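Local coordinates for erythrocyte membrane protein 1 (PDB 2XU0), which probably binds host cell-surface receptors through its extracellular domains, the piece here being the N-terminal segment with the first Duffy-binding-like domain of a rosetting variant, at residues N24-Q36 / K415-S427. The protein carries 10 engineered substitutions. Numbering follows the deposited sequence. Where two conformers were deposited one is given.
Sequences NVLENIGIKIYNQ and KEFYENLDKKSYS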
# COMPACT_ATOMS: atom_id res chain seq x y z
N ASN A 24 -10.87 5.45 0.55
CA ASN A 24 -12.28 5.58 0.23
C ASN A 24 -12.52 6.41 -1.02
O ASN A 24 -13.31 6.00 -1.88
CB ASN A 24 -13.09 6.14 1.46
CG ASN A 24 -13.39 5.07 2.45
OD1 ASN A 24 -13.58 3.92 2.08
ND2 ASN A 24 -13.40 5.41 3.73
N VAL A 25 -11.83 7.54 -1.15
CA VAL A 25 -12.00 8.40 -2.34
C VAL A 25 -11.51 7.67 -3.61
O VAL A 25 -12.20 7.70 -4.61
CB VAL A 25 -11.34 9.79 -2.13
CG1 VAL A 25 -11.20 10.57 -3.44
CG2 VAL A 25 -12.11 10.60 -1.08
N LEU A 26 -10.38 6.96 -3.54
CA LEU A 26 -9.84 6.28 -4.72
C LEU A 26 -10.73 5.11 -5.11
O LEU A 26 -10.94 4.90 -6.31
CB LEU A 26 -8.36 5.84 -4.53
CG LEU A 26 -7.32 6.94 -4.21
CD1 LEU A 26 -6.02 6.33 -3.64
CD2 LEU A 26 -7.02 7.80 -5.40
N GLU A 27 -11.22 4.34 -4.13
CA GLU A 27 -12.14 3.20 -4.33
C GLU A 27 -13.42 3.70 -5.04
O GLU A 27 -13.96 3.03 -5.94
CB GLU A 27 -12.54 2.59 -2.98
CG GLU A 27 -11.57 1.56 -2.43
CD GLU A 27 -11.74 0.18 -3.00
OE1 GLU A 27 -12.38 0.03 -4.06
OE2 GLU A 27 -11.16 -0.76 -2.41
N ASN A 28 -13.88 4.87 -4.65
CA ASN A 28 -15.07 5.44 -5.28
C ASN A 28 -14.85 5.82 -6.73
O ASN A 28 -15.75 5.61 -7.55
CB ASN A 28 -15.70 6.52 -4.45
CG ASN A 28 -16.46 5.96 -3.28
OD1 ASN A 28 -17.37 5.14 -3.44
ND2 ASN A 28 -16.09 6.35 -2.08
N ILE A 29 -13.64 6.26 -7.08
CA ILE A 29 -13.35 6.55 -8.48
C ILE A 29 -13.12 5.23 -9.21
O ILE A 29 -13.59 5.08 -10.33
CB ILE A 29 -12.22 7.60 -8.67
CG1 ILE A 29 -12.61 8.92 -7.98
CG2 ILE A 29 -11.93 7.81 -10.16
CD1 ILE A 29 -11.41 9.87 -7.70
N GLY A 30 -12.49 4.25 -8.54
CA GLY A 30 -12.26 2.91 -9.06
C GLY A 30 -13.53 2.20 -9.50
O GLY A 30 -13.52 1.50 -10.52
N ILE A 31 -14.61 2.35 -8.73
CA ILE A 31 -15.94 1.79 -9.03
C ILE A 31 -16.41 2.34 -10.38
O ILE A 31 -16.91 1.58 -11.20
CB ILE A 31 -17.01 2.20 -7.96
CG1 ILE A 31 -16.79 1.48 -6.66
CG2 ILE A 31 -18.46 1.91 -8.47
CD1 ILE A 31 -17.75 1.85 -5.63
N LYS A 32 -16.29 3.68 -10.57
CA LYS A 32 -16.72 4.32 -11.81
C LYS A 32 -15.92 3.78 -13.00
O LYS A 32 -16.52 3.42 -14.00
CB LYS A 32 -16.61 5.84 -11.73
CG LYS A 32 -17.51 6.48 -10.70
CD LYS A 32 -17.77 7.94 -11.06
CE LYS A 32 -18.72 8.63 -10.11
NZ LYS A 32 -18.05 9.01 -8.83
N ILE A 33 -14.57 3.65 -12.85
CA ILE A 33 -13.71 3.11 -13.90
C ILE A 33 -14.11 1.65 -14.26
O ILE A 33 -14.23 1.32 -15.44
CB ILE A 33 -12.20 3.23 -13.52
CG1 ILE A 33 -11.79 4.68 -13.18
CG2 ILE A 33 -11.28 2.59 -14.57
CD1 ILE A 33 -12.17 5.82 -14.26
N TYR A 34 -14.31 0.82 -13.24
CA TYR A 34 -14.71 -0.58 -13.42
C TYR A 34 -16.05 -0.63 -14.17
O TYR A 34 -16.18 -1.42 -15.10
CB TYR A 34 -14.77 -1.31 -12.06
CG TYR A 34 -15.36 -2.70 -12.14
CD1 TYR A 34 -16.68 -2.95 -11.78
CD2 TYR A 34 -14.62 -3.76 -12.66
CE1 TYR A 34 -17.24 -4.22 -11.88
CE2 TYR A 34 -15.17 -5.04 -12.79
CZ TYR A 34 -16.48 -5.26 -12.40
OH TYR A 34 -17.03 -6.52 -12.51
N ASN A 35 -17.02 0.19 -13.75
CA ASN A 35 -18.35 0.29 -14.37
C ASN A 35 -18.28 0.67 -15.85
O ASN A 35 -18.96 0.04 -16.65
CB ASN A 35 -19.23 1.28 -13.61
CG ASN A 35 -19.79 0.73 -12.34
OD1 ASN A 35 -19.83 -0.48 -12.12
ND2 ASN A 35 -20.24 1.61 -11.46
N GLN A 36 -17.43 1.65 -16.21
CA GLN A 36 -17.25 2.04 -17.62
C GLN A 36 -16.72 0.87 -18.43
O GLN A 36 -17.17 0.64 -19.55
CB GLN A 36 -16.27 3.22 -17.77
CG GLN A 36 -16.86 4.59 -17.45
CD GLN A 36 -15.79 5.62 -17.12
OE1 GLN A 36 -15.89 6.34 -16.13
NE2 GLN A 36 -14.73 5.71 -17.92
N LYS A 415 -5.86 7.74 -17.82
CA LYS A 415 -6.46 9.04 -18.19
C LYS A 415 -7.81 9.33 -17.55
O LYS A 415 -7.91 10.34 -16.87
CB LYS A 415 -6.52 9.23 -19.72
CG LYS A 415 -6.55 10.68 -20.14
CD LYS A 415 -6.69 10.82 -21.64
CE LYS A 415 -6.31 12.20 -22.12
NZ LYS A 415 -6.48 12.34 -23.59
N GLU A 416 -8.82 8.44 -17.70
CA GLU A 416 -10.15 8.66 -17.10
C GLU A 416 -10.09 8.84 -15.59
O GLU A 416 -10.86 9.64 -15.06
CB GLU A 416 -11.14 7.54 -17.44
CG GLU A 416 -11.69 7.57 -18.85
CD GLU A 416 -12.72 8.64 -19.16
OE1 GLU A 416 -12.83 9.03 -20.35
OE2 GLU A 416 -13.43 9.09 -18.23
N PHE A 417 -9.18 8.09 -14.89
CA PHE A 417 -9.07 8.22 -13.42
C PHE A 417 -8.62 9.62 -13.02
O PHE A 417 -9.25 10.25 -12.17
CB PHE A 417 -8.12 7.17 -12.83
CG PHE A 417 -8.33 6.99 -11.35
CD1 PHE A 417 -9.03 5.90 -10.86
CD2 PHE A 417 -7.75 7.88 -10.44
CE1 PHE A 417 -9.19 5.72 -9.49
CE2 PHE A 417 -7.92 7.70 -9.07
CZ PHE A 417 -8.65 6.64 -8.61
N TYR A 418 -7.53 10.10 -13.63
CA TYR A 418 -7.01 11.44 -13.36
C TYR A 418 -8.04 12.52 -13.79
O TYR A 418 -8.13 13.54 -13.11
CB TYR A 418 -5.59 11.64 -13.92
CG TYR A 418 -4.53 10.95 -13.09
CD1 TYR A 418 -4.07 11.50 -11.90
CD2 TYR A 418 -3.95 9.75 -13.52
CE1 TYR A 418 -3.11 10.86 -11.12
CE2 TYR A 418 -2.97 9.11 -12.76
CZ TYR A 418 -2.55 9.66 -11.56
OH TYR A 418 -1.61 9.02 -10.80
N GLU A 419 -8.90 12.23 -14.81
CA GLU A 419 -10.00 13.12 -15.24
C GLU A 419 -10.95 13.29 -14.03
O GLU A 419 -11.30 14.41 -13.68
CB GLU A 419 -10.76 12.52 -16.45
CG GLU A 419 -10.74 13.36 -17.71
CD GLU A 419 -10.23 12.66 -18.96
OE1 GLU A 419 -10.86 11.66 -19.39
OE2 GLU A 419 -9.24 13.15 -19.56
N ASN A 420 -11.32 12.17 -13.37
CA ASN A 420 -12.19 12.17 -12.19
C ASN A 420 -11.60 12.87 -10.97
O ASN A 420 -12.36 13.48 -10.24
CB ASN A 420 -12.63 10.77 -11.83
CG ASN A 420 -13.86 10.36 -12.59
OD1 ASN A 420 -14.99 10.63 -12.17
ND2 ASN A 420 -13.66 9.73 -13.75
N LEU A 421 -10.28 12.75 -10.72
CA LEU A 421 -9.60 13.42 -9.59
C LEU A 421 -9.70 14.93 -9.77
O LEU A 421 -9.90 15.65 -8.79
CB LEU A 421 -8.10 13.05 -9.53
CG LEU A 421 -7.72 11.77 -8.84
CD1 LEU A 421 -6.25 11.51 -9.04
CD2 LEU A 421 -8.05 11.81 -7.34
N ASP A 422 -9.51 15.38 -11.01
CA ASP A 422 -9.59 16.78 -11.43
C ASP A 422 -10.98 17.34 -11.23
O ASP A 422 -11.10 18.44 -10.70
CB ASP A 422 -9.15 16.93 -12.89
CG ASP A 422 -9.32 18.34 -13.42
OD1 ASP A 422 -8.47 19.19 -13.12
OD2 ASP A 422 -10.30 18.57 -14.17
N LYS A 423 -12.04 16.59 -11.65
CA LYS A 423 -13.45 16.97 -11.50
C LYS A 423 -13.77 17.27 -10.04
O LYS A 423 -14.49 18.22 -9.75
CB LYS A 423 -14.39 15.87 -12.05
CG LYS A 423 -14.70 16.05 -13.53
CD LYS A 423 -15.50 14.88 -14.10
CE LYS A 423 -15.41 14.81 -15.60
NZ LYS A 423 -15.80 13.47 -16.10
N LYS A 424 -13.17 16.48 -9.12
CA LYS A 424 -13.26 16.68 -7.68
C LYS A 424 -12.14 17.70 -7.30
O LYS A 424 -11.53 18.28 -8.20
CB LYS A 424 -13.17 15.33 -6.96
CG LYS A 424 -14.23 14.36 -7.48
CD LYS A 424 -14.16 12.97 -6.87
CE LYS A 424 -15.33 12.11 -7.28
NZ LYS A 424 -15.32 11.78 -8.74
N SER A 425 -11.89 17.99 -6.03
CA SER A 425 -10.87 19.02 -5.75
C SER A 425 -9.36 18.67 -6.01
O SER A 425 -8.52 19.58 -6.10
CB SER A 425 -11.06 19.59 -4.34
OG SER A 425 -11.10 18.59 -3.34
N TYR A 426 -9.07 17.39 -6.24
CA TYR A 426 -7.75 16.76 -6.26
C TYR A 426 -6.68 17.06 -7.33
O TYR A 426 -5.59 16.50 -7.23
CB TYR A 426 -7.85 15.29 -5.87
CG TYR A 426 -8.95 15.09 -4.84
CD1 TYR A 426 -8.87 15.68 -3.58
CD2 TYR A 426 -10.13 14.43 -5.17
CE1 TYR A 426 -9.93 15.61 -2.68
CE2 TYR A 426 -11.18 14.31 -4.25
CZ TYR A 426 -11.08 14.92 -3.01
OH TYR A 426 -12.10 14.81 -2.10
N SER A 427 -6.89 18.05 -8.21
CA SER A 427 -5.82 18.46 -9.14
C SER A 427 -4.71 19.20 -8.36
O SER A 427 -3.55 19.20 -8.76
CB SER A 427 -6.37 19.36 -10.24
OG SER A 427 -6.69 18.58 -11.39
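Ile-29 lays its branched side chain across Phe-417, where helix 24-36 and helix 415-423 meet in an oblique crossing, with 133° between their N-to-C directions and their axes 10.0 Å apart at closest approach. Ile-29 CB lies 3.7 Å from Phe-417 CE1. There the side chain forks. Because CG1 takes the place beside the backbone N (chi1 -59°), CG2 is turned opposite that nitrogen and stands over one face of the Phe-417 ring, 3.6 Å from its centroid, a CH-pi contact; the same Ile-29 CG2 also touches Asn-420 CB at 3.5 Å. The other branch runs on through CG1, which meets the amine end of Lys-424, to Ile-29 CD1, which rests 3.9 Å from Leu-421 CD2. A beta-branched residue suits this place because its two arms cover the aromatic ring and an aliphatic neighbour at once.

For its part, Phe-417 is a knob in a hole formed by Leu-26, Ile-29, Gly-30 and Ile-33. Leu-26 O lies at the ring edge, 3.7 Å from Phe-417 CZ, and the backbone N of Gly-30 lines the hole near Phe-417 CE1. Asn-420 is polar yet buried: its ND2 donates to Glu-416 O at 3.1 Å, with an N-H...O angle of 162°, from above the carbonyl plane, while its own backbone N reaches that oxygen from the opposite face. Along the more exposed border Lys-32 NZ and Lys-424 NZ approach to 3.9 Å, probably unfavourable in itself, though solvent at this border may screen it.

The contact joins helix 22-39 of the N-terminal segment to helix 415-423 in the C-terminal subdomain of the Duffy-binding-like domain. Phe-417 and Leu-421 continue onto Leu-313 of helix 311-338, Val-25 and Tyr-426 converge on Leu-435 of helix 429-437, and Asn-28 ties helix 22-39 to Arg-280 of strand 279-281.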